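Local structure of insecticidal crystal protein Cry35Ab1 (Bacillus thuringiensis, 4JP0) at residues 347-356 with 367-378. The protein forms, together with Cry34Ab1, a binary insecticidal toxin active on western corn rootworm, with the larval midgut epithelium as its probable primary target. Residues are numbered along the deposited sequence; the frame is centred on the assembly and turned at random.
Sequences PNHQQALLLL and ITNIPKSTLIKL. Unlike the reference sequence in segment 367-378: Ile376 (reference Lys).
The methyl group of Ala352, a buried residue, is wedged between CD1 of Ile370 and CD2 of Leu375, each 3.7 Å from Ala352 CB. Ile370 lies in the short link between two helices and is buried; with CG1 anti to the carbonyl carbon (chi1 -61°), its side chain reaches from Pro347 CB, 3.8 Å from Ile370 CG1, to the Ala352 methyl. At the start of helix 349-355, the side chains of Leu378 and His349 cross at about a right angle, and CD1 of Leu378 makes a CH-pi contact over one face of the His349 ring, 4.2 Å from the ring centroid and offset toward the rim, while Leu378 CD2 comes to 3.3 Å from His349 ND1. Beside it, CD2 of Leu353 rests 3.8 Å from Leu378 CB.

Toward Ile367 and Gln351 the interface becomes more exposed. Leu355 and Thr368 reach toward each other tip to tip, CD1 of Leu355 lying 3.6 Å from Thr368 CG2. This methyl faces the helix, whereas Thr368 OG1, at chi1 62°, turns back to the main chain, accepting from Ile370 N in an ST turn and hydrogen-bonded also to Val364 O, one turn earlier in helix 361-368. Gln351 grazes this border with its side chain; its backbone N donates to OD1 of the N-cap residue Asn348, from above the carbonyl plane, capping the start of the helix.

No hydrogen bond joins the segments, so side-chain packing links helices 349-355 and 372-378, whose axes are nearly perpendicular (87°) and approach to 10.3 Å. Helix 361-368 completes the three-helix C-terminal cluster, with Val364 touching Leu355 and Leu356; the cluster follows strand 327-346, an outermost strand of the four-stranded antiparallel sheet, far from the centre of the elongated chain.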
loop_
_atom_site.group_PDB
_atom_site.type_symbol
_atom_site.label_atom_id
_atom_site.label_comp_id
_atom_site.label_asym_id
_atom_site.label_seq_id
_atom_site.Cartn_x
_atom_site.Cartn_y
_atom_site.Cartn_z
ATOM N N PRO A 347 19.647 -34.326 12.756
ATOM C CA PRO A 347 20.841 -33.491 12.933
ATOM C C PRO A 347 21.028 -32.537 11.770
ATOM O O PRO A 347 20.588 -32.847 10.660
ATOM C CB PRO A 347 21.991 -34.516 12.958
ATOM C CG PRO A 347 21.357 -35.795 13.301
ATOM C CD PRO A 347 19.965 -35.753 12.674
ATOM N N ASN A 348 21.685 -31.409 12.005
ATOM C CA ASN A 348 21.798 -30.361 10.959
ATOM C C ASN A 348 22.930 -30.629 9.957
ATOM O O ASN A 348 24.080 -30.201 10.147
ATOM C CB ASN A 348 21.914 -28.962 11.588
ATOM C CG ASN A 348 21.763 -27.834 10.558
ATOM O OD1 ASN A 348 21.929 -28.044 9.355
ATOM N ND2 ASN A 348 21.430 -26.629 11.035
ATOM N N HIS A 349 22.591 -31.341 8.885
ATOM C CA HIS A 349 23.554 -31.710 7.864
ATOM C C HIS A 349 24.064 -30.486 7.131
ATOM O O HIS A 349 25.216 -30.459 6.717
ATOM C CB HIS A 349 22.959 -32.671 6.832
ATOM C CG HIS A 349 22.541 -33.997 7.382
ATOM N ND1 HIS A 349 21.960 -34.969 6.594
ATOM C CD2 HIS A 349 22.631 -34.528 8.626
ATOM C CE1 HIS A 349 21.717 -36.044 7.328
ATOM N NE2 HIS A 349 22.104 -35.800 8.568
ATOM N N GLN A 350 23.198 -29.492 6.933
ATOM C CA GLN A 350 23.625 -28.277 6.252
ATOM C C GLN A 350 24.647 -27.500 7.089
ATOM O O GLN A 350 25.639 -26.996 6.560
ATOM C CB GLN A 350 22.435 -27.384 5.859
ATOM C CG GLN A 350 22.811 -26.287 4.844
ATOM C CD GLN A 350 21.663 -25.931 3.892
ATOM O OE1 GLN A 350 20.874 -26.806 3.507
ATOM N NE2 GLN A 350 21.573 -24.656 3.511
ATOM N N GLN A 351 24.403 -27.381 8.385
ATOM C CA GLN A 351 25.369 -26.700 9.227
ATOM C C GLN A 351 26.665 -27.511 9.254
ATOM O O GLN A 351 27.759 -26.948 9.215
ATOM C CB GLN A 351 24.863 -26.517 10.649
ATOM C CG GLN A 351 25.886 -25.812 11.525
ATOM C CD GLN A 351 25.584 -25.932 12.990
ATOM O OE1 GLN A 351 25.122 -26.981 13.449
ATOM N NE2 GLN A 351 25.849 -24.864 13.743
ATOM N N ALA A 352 26.554 -28.835 9.304
ATOM C CA ALA A 352 27.769 -29.640 9.303
ATOM C C ALA A 352 28.671 -29.398 8.063
ATOM O O ALA A 352 29.899 -29.210 8.182
ATOM C CB ALA A 352 27.447 -31.138 9.467
ATOM N N LEU A 353 28.084 -29.434 6.869
ATOM C CA LEU A 353 28.899 -29.187 5.665
ATOM C C LEU A 353 29.502 -27.775 5.680
ATOM O O LEU A 353 30.647 -27.537 5.236
ATOM C CB LEU A 353 28.059 -29.368 4.396
ATOM C CG LEU A 353 27.429 -30.765 4.257
ATOM C CD1 LEU A 353 26.079 -30.702 3.472
ATOM C CD2 LEU A 353 28.384 -31.748 3.612
ATOM N N LEU A 354 28.742 -26.816 6.162
ATOM C CA LEU A 354 29.273 -25.453 6.189
ATOM C C LEU A 354 30.448 -25.390 7.164
ATOM O O LEU A 354 31.480 -24.769 6.878
ATOM C CB LEU A 354 28.183 -24.450 6.586
ATOM C CG LEU A 354 28.539 -22.964 6.570
ATOM C CD1 LEU A 354 29.089 -22.554 5.215
ATOM C CD2 LEU A 354 27.307 -22.091 6.949
ATOM N N LEU A 355 30.291 -26.034 8.313
ATOM C CA LEU A 355 31.338 -26.016 9.306
ATOM C C LEU A 355 32.628 -26.623 8.757
ATOM O O LEU A 355 33.736 -26.221 9.146
ATOM C CB LEU A 355 30.917 -26.797 10.539
ATOM C CG LEU A 355 29.945 -26.107 11.504
ATOM C CD1 LEU A 355 29.519 -27.050 12.602
ATOM C CD2 LEU A 355 30.575 -24.842 12.089
ATOM N N LEU A 356 32.478 -27.627 7.904
ATOM C CA LEU A 356 33.647 -28.308 7.357
ATOM C C LEU A 356 34.528 -27.408 6.464
ATOM O O LEU A 356 35.665 -27.779 6.164
ATOM C CB LEU A 356 33.245 -29.557 6.600
ATOM C CG LEU A 356 32.836 -30.815 7.384
ATOM C CD1 LEU A 356 32.354 -31.880 6.361
ATOM C CD2 LEU A 356 33.952 -31.388 8.211
ATOM N N ILE A 367 31.145 -30.728 17.296
ATOM C CA ILE A 367 30.167 -29.643 17.327
ATOM C C ILE A 367 28.748 -30.097 17.003
ATOM O O ILE A 367 27.771 -29.613 17.600
ATOM C CB ILE A 367 30.568 -28.555 16.324
ATOM C CG1 ILE A 367 31.880 -27.892 16.764
ATOM C CG2 ILE A 367 29.415 -27.524 16.148
ATOM C CD1 ILE A 367 32.490 -27.002 15.709
ATOM N N THR A 368 28.621 -31.026 16.065
ATOM C CA THR A 368 27.281 -31.362 15.556
ATOM C C THR A 368 26.741 -32.674 16.026
ATOM O O THR A 368 25.567 -32.971 15.796
ATOM C CB THR A 368 27.322 -31.453 14.052
ATOM O OG1 THR A 368 28.229 -32.503 13.684
ATOM C CG2 THR A 368 27.925 -30.180 13.455
ATOM N N ASN A 369 27.600 -33.475 16.645
ATOM C CA ASN A 369 27.239 -34.824 17.065
ATOM C C ASN A 369 27.120 -35.779 15.904
ATOM O O ASN A 369 26.671 -36.913 16.074
ATOM C CB ASN A 369 25.931 -34.826 17.830
ATOM C CG ASN A 369 26.138 -34.696 19.305
ATOM O OD1 ASN A 369 26.392 -33.600 19.815
ATOM N ND2 ASN A 369 26.023 -35.822 20.020
ATOM N N ILE A 370 27.520 -35.331 14.721
ATOM C CA ILE A 370 27.476 -36.205 13.546
ATOM C C ILE A 370 28.801 -36.972 13.354
ATOM O O ILE A 370 29.858 -36.357 13.312
ATOM C CB ILE A 370 27.140 -35.362 12.322
ATOM C CG1 ILE A 370 25.769 -34.694 12.502
ATOM C CG2 ILE A 370 27.140 -36.185 11.080
ATOM C CD1 ILE A 370 25.488 -33.633 11.415
ATOM N N PRO A 371 28.747 -38.301 13.233
ATOM C CA PRO A 371 29.962 -39.130 13.105
ATOM C C PRO A 371 30.809 -38.801 11.868
ATOM O O PRO A 371 30.264 -38.424 10.833
ATOM C CB PRO A 371 29.403 -40.563 12.970
ATOM C CG PRO A 371 27.993 -40.500 13.471
ATOM C CD PRO A 371 27.507 -39.103 13.220
ATOM N N LYS A 372 32.126 -38.994 11.954
ATOM C CA LYS A 372 32.989 -38.667 10.828
ATOM C C LYS A 372 32.612 -39.413 9.550
ATOM O O LYS A 372 32.582 -38.824 8.470
ATOM C CB LYS A 372 34.449 -38.897 11.187
ATOM C CG LYS A 372 35.423 -38.678 10.035
ATOM C CD LYS A 372 36.863 -38.885 10.486
ATOM C CE LYS A 372 37.865 -38.399 9.426
ATOM N NZ LYS A 372 39.337 -38.537 9.830
ATOM N N SER A 373 32.273 -40.696 9.661
ATOM C CA SER A 373 31.931 -41.419 8.445
ATOM C C SER A 373 30.730 -40.732 7.792
ATOM O O SER A 373 30.678 -40.582 6.582
ATOM C CB SER A 373 31.636 -42.897 8.725
ATOM O OG SER A 373 30.514 -43.015 9.584
ATOM N N THR A 374 29.775 -40.280 8.595
ATOM C CA THR A 374 28.602 -39.624 8.032
ATOM C C THR A 374 28.977 -38.304 7.399
ATOM O O THR A 374 28.434 -37.932 6.351
ATOM C CB THR A 374 27.554 -39.380 9.107
ATOM O OG1 THR A 374 27.034 -40.643 9.545
ATOM C CG2 THR A 374 26.358 -38.661 8.511
ATOM N N LEU A 375 29.875 -37.578 8.061
ATOM C CA LEU A 375 30.351 -36.296 7.540
ATOM C C LEU A 375 30.938 -36.500 6.144
ATOM O O LEU A 375 30.734 -35.700 5.230
ATOM C CB LEU A 375 31.389 -35.700 8.479
ATOM C CG LEU A 375 30.824 -35.153 9.779
ATOM C CD1 LEU A 375 31.948 -34.602 10.629
ATOM C CD2 LEU A 375 29.727 -34.101 9.540
ATOM N N ILE A 376 31.673 -37.588 5.979
ATOM C CA ILE A 376 32.237 -37.879 4.679
ATOM C C ILE A 376 31.150 -38.258 3.658
ATOM O O ILE A 376 31.163 -37.769 2.519
ATOM C CB ILE A 376 33.276 -38.957 4.812
ATOM C CG1 ILE A 376 34.435 -38.428 5.670
ATOM C CG2 ILE A 376 33.726 -39.415 3.418
ATOM C CD1 ILE A 376 35.532 -39.457 5.929
ATOM N N LYS A 377 30.206 -39.106 4.066
ATOM C CA LYS A 377 29.092 -39.467 3.191
ATOM C C LYS A 377 28.356 -38.209 2.766
ATOM O O LYS A 377 27.990 -38.066 1.602
ATOM C CB LYS A 377 28.090 -40.391 3.891
ATOM C CG LYS A 377 28.519 -41.847 4.021
ATOM C CD LYS A 377 27.303 -42.763 4.176
ATOM C CE LYS A 377 27.729 -44.220 4.451
ATOM N NZ LYS A 377 27.015 -45.235 3.609
ATOM N N LEU A 378 28.147 -37.298 3.712
ATOM C CA LEU A 378 27.420 -36.063 3.440
ATOM C C LEU A 378 28.106 -35.282 2.335
ATOM O O LEU A 378 27.467 -34.877 1.350
ATOM C CB LEU A 378 27.303 -35.209 4.706
ATOM C CG LEU A 378 26.191 -35.689 5.635
ATOM C CD1 LEU A 378 26.306 -35.050 6.999
ATOM C CD2 LEU A 378 24.843 -35.383 4.997
#